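Local structure of periplasmic solute binding protein (Pectobacterium atrosepticum, 4RY1) at residues 8-13 against 61-66; 201-206 against 390-395. The protein probably captures a sugar in the periplasm and delivers it to an ABC-type transporter, as other family 1 solute-binding proteins do. One frame throughout, in Å; residues are numbered along the deposited sequence.

In the fold
Contact 1 comes first along the chain and is complete before contact 2 begins. It joins the parallel strands 3-10 and 61-64, which belong to the mixed sheet that also takes in strands 33-40 and 284-292. Contact 2 pairs two helices, 199-214 and the start of the final helix, 391-409. The two contacts lie on opposite sides of the chain's centre, with their own centres about 36 Å apart and their nearest atoms about 17 Å apart, and share no strand or helix. Contact 1 sits at the strand ends where aromatic residues gather round Trp10, beside a bound acetate and glycerol; contact 2 is plain helix packing, well away from that site.

Contact 1: residues 8-13 against 61-66. With ACT (acetate ion), chain F.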
loop_
_atom_site.group_PDB
_atom_site.type_symbol
_atom_site.label_atom_id
_atom_site.label_comp_id
_atom_site.label_asym_id
_atom_site.label_seq_id
_atom_site.Cartn_x
_atom_site.Cartn_y
_atom_site.Cartn_z
ATOM N N SER A 8 8.516 -16.997 -5.147
ATOM C CA SER A 8 7.165 -16.789 -4.665
ATOM C C SER A 8 6.656 -15.369 -4.811
ATOM O O SER A 8 7.408 -14.391 -4.708
ATOM C CB SER A 8 7.008 -17.224 -3.204
ATOM O OG SER A 8 7.732 -16.401 -2.274
ATOM N N TRP A 9 5.356 -15.279 -4.995
ATOM C CA TRP A 9 4.663 -13.996 -4.985
ATOM C C TRP A 9 3.173 -14.190 -4.710
ATOM O O TRP A 9 2.692 -15.311 -4.704
ATOM C CB TRP A 9 4.869 -13.219 -6.319
ATOM C CG TRP A 9 4.102 -13.792 -7.495
ATOM C CD1 TRP A 9 2.861 -13.434 -7.907
ATOM C CD2 TRP A 9 4.522 -14.847 -8.352
ATOM N NE1 TRP A 9 2.493 -14.170 -8.992
ATOM C CE2 TRP A 9 3.482 -15.061 -9.287
ATOM C CE3 TRP A 9 5.677 -15.635 -8.435
ATOM C CZ2 TRP A 9 3.541 -16.048 -10.269
ATOM C CZ3 TRP A 9 5.737 -16.613 -9.415
ATOM C CH2 TRP A 9 4.681 -16.794 -10.341
ATOM N N TRP A 10 2.462 -13.095 -4.480
ATOM C CA TRP A 10 1.001 -13.111 -4.364
ATOM C C TRP A 10 0.398 -12.169 -5.387
ATOM O O TRP A 10 1.073 -11.287 -5.932
ATOM C CB TRP A 10 0.526 -12.671 -2.973
ATOM C CG TRP A 10 0.762 -11.211 -2.693
ATOM C CD1 TRP A 10 -0.057 -10.166 -2.992
ATOM C CD2 TRP A 10 1.914 -10.650 -2.091
ATOM N NE1 TRP A 10 0.519 -8.993 -2.633
ATOM C CE2 TRP A 10 1.720 -9.255 -2.033
ATOM C CE3 TRP A 10 3.072 -11.192 -1.544
ATOM C CZ2 TRP A 10 2.666 -8.403 -1.496
ATOM C CZ3 TRP A 10 4.002 -10.344 -1.023
ATOM C CH2 TRP A 10 3.804 -8.972 -0.987
ATOM N N GLY A 11 -0.897 -12.306 -5.570
ATOM C CA GLY A 11 -1.667 -11.404 -6.422
ATOM C C GLY A 11 -2.813 -12.121 -7.099
ATOM O O GLY A 11 -3.154 -13.237 -6.745
ATOM N N GLY A 12 -3.411 -11.430 -8.055
ATOM C CA GLY A 12 -4.514 -11.968 -8.822
ATOM C C GLY A 12 -4.018 -12.626 -10.098
ATOM O O GLY A 12 -2.818 -12.596 -10.419
ATOM N N ASN A 13 -4.960 -13.162 -10.869
ATOM C CA ASN A 13 -4.621 -13.986 -12.021
ATOM C C ASN A 13 -3.925 -13.187 -13.133
ATOM O O ASN A 13 -3.155 -13.751 -13.898
ATOM C CB ASN A 13 -5.865 -14.698 -12.531
ATOM C CG ASN A 13 -6.325 -15.761 -11.583
ATOM O OD1 ASN A 13 -5.516 -16.369 -10.895
ATOM N ND2 ASN A 13 -7.612 -16.034 -11.585
ATOM N N VAL A 61 13.882 -16.518 -4.328
ATOM C CA VAL A 61 13.376 -15.159 -4.560
ATOM C C VAL A 61 11.977 -15.052 -3.974
ATOM O O VAL A 61 11.099 -15.875 -4.271
ATOM C CB VAL A 61 13.343 -14.777 -6.050
ATOM C CG1 VAL A 61 12.765 -13.365 -6.265
ATOM C CG2 VAL A 61 14.739 -14.822 -6.619
ATOM N N MET A 62 11.778 -14.029 -3.144
ATOM C CA MET A 62 10.476 -13.807 -2.505
ATOM C C MET A 62 9.973 -12.407 -2.803
ATOM O O MET A 62 10.694 -11.429 -2.601
ATOM C CB MET A 62 10.612 -13.911 -0.988
ATOM C CG MET A 62 11.063 -15.272 -0.468
ATOM S SD MET A 62 11.919 -15.242 1.184
ATOM C CE MET A 62 13.566 -14.800 0.542
ATOM N N ARG A 63 8.708 -12.292 -3.175
ATOM C CA ARG A 63 8.032 -10.993 -3.052
ATOM C C ARG A 63 7.750 -10.760 -1.560
ATOM O O ARG A 63 7.259 -11.656 -0.882
ATOM C CB ARG A 63 6.736 -10.933 -3.831
ATOM C CG ARG A 63 6.132 -9.541 -3.966
ATOM C CD ARG A 63 4.703 -9.607 -4.471
ATOM N NE ARG A 63 4.058 -8.296 -4.534
ATOM C CZ ARG A 63 3.838 -7.598 -5.645
ATOM N NH1 ARG A 63 4.222 -8.070 -6.817
ATOM N NH2 ARG A 63 3.216 -6.424 -5.546
ATOM N N ILE A 64 8.073 -9.570 -1.076
ATOM C CA ILE A 64 7.807 -9.202 0.293
ATOM C C ILE A 64 7.277 -7.780 0.346
ATOM O O ILE A 64 7.542 -6.973 -0.540
ATOM C CB ILE A 64 9.038 -9.319 1.202
ATOM C CG1 ILE A 64 10.169 -8.401 0.732
ATOM C CG2 ILE A 64 9.501 -10.770 1.338
ATOM C CD1 ILE A 64 11.287 -8.264 1.751
ATOM N N ASP A 65 6.481 -7.487 1.356
ATOM C CA ASP A 65 6.094 -6.121 1.651
ATOM C C ASP A 65 7.219 -5.416 2.419
ATOM O O ASP A 65 7.887 -6.012 3.279
ATOM C CB ASP A 65 4.761 -6.077 2.418
ATOM C CG ASP A 65 3.584 -5.500 1.613
ATOM O OD1 ASP A 65 3.708 -5.074 0.447
ATOM O OD2 ASP A 65 2.485 -5.489 2.175
ATOM N N TRP A 66 7.396 -4.125 2.130
ATOM C CA TRP A 66 8.404 -3.299 2.821
ATOM C C TRP A 66 8.231 -3.309 4.338
ATOM O O TRP A 66 9.204 -3.325 5.105
ATOM C CB TRP A 66 8.355 -1.879 2.256
ATOM C CG TRP A 66 9.052 -0.822 3.032
ATOM C CD1 TRP A 66 10.376 -0.514 2.998
ATOM C CD2 TRP A 66 8.434 0.118 3.900
ATOM N NE1 TRP A 66 10.622 0.556 3.824
ATOM C CE2 TRP A 66 9.435 0.966 4.373
ATOM C CE3 TRP A 66 7.114 0.330 4.317
ATOM C CZ2 TRP A 66 9.164 2.013 5.238
ATOM C CZ3 TRP A 66 6.850 1.369 5.170
ATOM C CH2 TRP A 66 7.867 2.194 5.620
HETATM C C ACT F . -1.747 -6.066 -4.522
HETATM O O ACT F . -1.576 -7.305 -4.434
HETATM O OXT ACT F . -0.797 -5.351 -4.879
HETATM C CH3 ACT F . -3.073 -5.408 -4.212
#
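Arg63 lays its side chain over one face of the Trp10 indole where two neighbouring parallel strands of the sheet, 3-10 and 61-64, run out into loops, as in the alpha/beta lobes of periplasmic binding proteins. The strands are joined through Ser8, whose N donates to Val61 O (2.9 Å) and whose O accepts from Arg63 N (2.9 Å). Beyond this pairing side chains take over. Arg63 CG stands anti to the backbone N (chi1 -169°), and the chain runs extended to NE, bringing the methylene CD almost straight above the six-membered ring of Trp10, 3.5 Å from its centroid, in a CH-pi contact. Arg63 NE comes over the rim, 3.3 Å from Trp10 CZ2, with a weak hydrogen bond to Ser288; beyond it the guanidinium is an off-centre cation-pi partner, its plane turned 71° from the indole. The backbone of Ile64 and Asp65 passes the indole edge near Trp10 CH2, while Trp9 meets Arg63 through CB. Tyr45 OH bonds both Ser8 OG and Arg63 O, and Tyr45, Trp42 and Trp68 bring further rings round Trp10, an aromatic cluster consistent with a sugar pocket. Asp65 OD1 bonds a glycerol and Trp10 an acetate shared with Arg15, both probably from the crystallisation liquor. The acetate O lies near the indole plane, and Trp10 NE1 reaches it in a weak, bent hydrogen bond of 3.2 Å.

Contact 2: residues 201-206 against 390-395; sequences QVRELF and EVNKVA
Ala395 pushes its methyl between Arg203 and Phe206 where two helices pack across each other, 199-214 and the chain's last helix, 391-409. The short segments cross at 116° with 8.9 Å between axes, and the small alanine lets the backbones close in: Arg203 CA and Ala395 CA are 5.4 Å apart.

The buried side is mostly apolar. Phe206 CG lies anti to the carbonyl carbon (chi1 -78°), which sets the ring against the start of the partner helix, one face over the backbone of Ala395. Its CD2 is 3.6 Å from Ala395 CB, and CE1 meets Val394 CG1, which comes in obliquely, at 4.1 Å. Val391 CG1 touches Phe206 CB, and Val202 CG1 rests against Ala395 O and CB. Trp377 of helix 371-385 and Phe398, one turn along the last helix, bring further rings to Phe206, so this side continues into the protein interior.

Toward solvent, where Arg203 and Asn392 are partly exposed, the contact turns polar; the groups lie close, but no hydrogen bond crosses between the two segments. Here the extended Arg203 chain crosses the Asn392 side chain at about a right angle, its guanidinium stacked on the amide with the planes only 9° apart. The charge is paired elsewhere, Arg203 NH2 forming a salt bridge with Asp396. Asn392 OD1 lies beside the arginine methylenes, 3.3 Å from Arg203 CD, while Asn392 ND2 sits over one guanidinium face, 3.3 Å from Arg203 NH1, two donors that stack without bonding.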
loop_
_atom_site.group_PDB
_atom_site.type_symbol
_atom_site.label_atom_id
_atom_site.label_comp_id
_atom_site.label_asym_id
_atom_site.label_seq_id
_atom_site.Cartn_x
_atom_site.Cartn_y
_atom_site.Cartn_z
ATOM N N GLN A 201 -3.295 14.424 20.989
ATOM C CA GLN A 201 -3.225 14.167 19.546
ATOM C C GLN A 201 -3.873 12.839 19.111
ATOM O O GLN A 201 -4.504 12.769 18.059
ATOM C CB GLN A 201 -1.782 14.260 19.082
ATOM C CG GLN A 201 -1.314 15.702 19.065
ATOM C CD GLN A 201 0.173 15.846 18.802
ATOM O OE1 GLN A 201 0.987 15.055 19.296
ATOM N NE2 GLN A 201 0.532 16.876 18.051
ATOM N N VAL A 202 -3.735 11.817 19.935
ATOM C CA VAL A 202 -4.428 10.531 19.709
ATOM C C VAL A 202 -5.946 10.761 19.789
ATOM O O VAL A 202 -6.706 10.242 18.983
ATOM C CB VAL A 202 -3.973 9.431 20.669
ATOM C CG1 VAL A 202 -4.754 8.163 20.421
ATOM C CG2 VAL A 202 -2.477 9.172 20.477
ATOM N N ARG A 203 -6.397 11.554 20.753
ATOM C CA ARG A 203 -7.824 11.954 20.764
ATOM C C ARG A 203 -8.312 12.665 19.507
ATOM O O ARG A 203 -9.416 12.420 19.023
ATOM C CB ARG A 203 -8.111 12.849 21.945
ATOM C CG ARG A 203 -8.169 12.060 23.211
ATOM C CD ARG A 203 -8.154 12.985 24.410
ATOM N NE ARG A 203 -8.124 12.207 25.638
ATOM C CZ ARG A 203 -8.346 12.714 26.845
ATOM N NH1 ARG A 203 -8.601 14.009 26.999
ATOM N NH2 ARG A 203 -8.304 11.923 27.908
ATOM N N GLU A 204 -7.480 13.566 19.015
ATOM C CA GLU A 204 -7.736 14.313 17.801
ATOM C C GLU A 204 -7.824 13.363 16.603
ATOM O O GLU A 204 -8.646 13.564 15.716
ATOM C CB GLU A 204 -6.643 15.367 17.596
ATOM C CG GLU A 204 -6.822 16.232 16.359
ATOM C CD GLU A 204 -5.850 17.393 16.293
ATOM O OE1 GLU A 204 -4.897 17.421 17.106
ATOM O OE2 GLU A 204 -6.008 18.233 15.383
ATOM N N LEU A 205 -6.991 12.320 16.611
ATOM C CA LEU A 205 -6.968 11.312 15.538
ATOM C C LEU A 205 -8.287 10.542 15.519
ATOM O O LEU A 205 -8.917 10.388 14.460
ATOM C CB LEU A 205 -5.787 10.350 15.722
ATOM C CG LEU A 205 -5.740 9.160 14.759
ATOM C CD1 LEU A 205 -5.447 9.603 13.335
ATOM C CD2 LEU A 205 -4.720 8.155 15.267
ATOM N N PHE A 206 -8.702 10.060 16.686
ATOM C CA PHE A 206 -10.022 9.416 16.801
ATOM C C PHE A 206 -11.165 10.386 16.507
ATOM O O PHE A 206 -12.168 10.013 15.890
ATOM C CB PHE A 206 -10.204 8.692 18.126
ATOM C CG PHE A 206 -9.509 7.369 18.175
ATOM C CD1 PHE A 206 -10.118 6.219 17.677
ATOM C CD2 PHE A 206 -8.207 7.281 18.638
ATOM C CE1 PHE A 206 -9.447 4.999 17.706
ATOM C CE2 PHE A 206 -7.529 6.074 18.650
ATOM C CZ PHE A 206 -8.150 4.927 18.197
ATOM N N GLU A 390 -16.723 5.985 24.552
ATOM C CA GLU A 390 -16.627 7.400 24.221
ATOM C C GLU A 390 -15.254 7.625 23.651
ATOM O O GLU A 390 -14.332 6.863 23.934
ATOM C CB GLU A 390 -16.795 8.272 25.462
ATOM C CG GLU A 390 -18.053 7.962 26.255
ATOM C CD GLU A 390 -19.227 8.840 25.883
ATOM O OE1 GLU A 390 -19.198 9.499 24.834
ATOM O OE2 GLU A 390 -20.188 8.864 26.642
ATOM N N VAL A 391 -15.119 8.695 22.887
ATOM C CA VAL A 391 -13.866 8.961 22.155
ATOM C C VAL A 391 -12.617 8.962 23.034
ATOM O O VAL A 391 -11.632 8.337 22.683
ATOM C CB VAL A 391 -13.929 10.277 21.374
ATOM C CG1 VAL A 391 -12.563 10.640 20.802
ATOM C CG2 VAL A 391 -14.938 10.149 20.255
ATOM N N ASN A 392 -12.649 9.659 24.165
ATOM C CA ASN A 392 -11.426 9.793 24.967
ATOM C C ASN A 392 -10.943 8.517 25.567
ATOM O O ASN A 392 -9.755 8.230 25.592
ATOM C CB ASN A 392 -11.601 10.810 26.074
ATOM C CG ASN A 392 -11.570 12.203 25.551
ATOM O OD1 ASN A 392 -11.413 12.418 24.361
ATOM N ND2 ASN A 392 -11.727 13.168 26.435
ATOM N N LYS A 393 -11.870 7.756 26.084
ATOM C CA LYS A 393 -11.492 6.515 26.677
ATOM C C LYS A 393 -10.923 5.543 25.620
ATOM O O LYS A 393 -9.901 4.895 25.845
ATOM C CB LYS A 393 -12.680 5.949 27.409
ATOM C CG LYS A 393 -12.487 4.518 27.796
ATOM C CD LYS A 393 -11.465 4.392 28.901
ATOM C CE LYS A 393 -11.934 3.314 29.849
ATOM N NZ LYS A 393 -11.608 1.961 29.332
ATOM N N VAL A 394 -11.595 5.460 24.477
ATOM C CA VAL A 394 -11.176 4.570 23.379
ATOM C C VAL A 394 -9.777 4.977 22.896
ATOM O O VAL A 394 -8.875 4.147 22.738
ATOM C CB VAL A 394 -12.219 4.579 22.241
ATOM C CG1 VAL A 394 -11.698 3.881 20.972
ATOM C CG2 VAL A 394 -13.497 3.909 22.717
ATOM N N ALA A 395 -9.604 6.276 22.726
ATOM C CA ALA A 395 -8.323 6.834 22.305
ATOM C C ALA A 395 -7.201 6.579 23.305
ATOM O O ALA A 395 -6.141 6.060 22.955
ATOM C CB ALA A 395 -8.473 8.318 22.058
#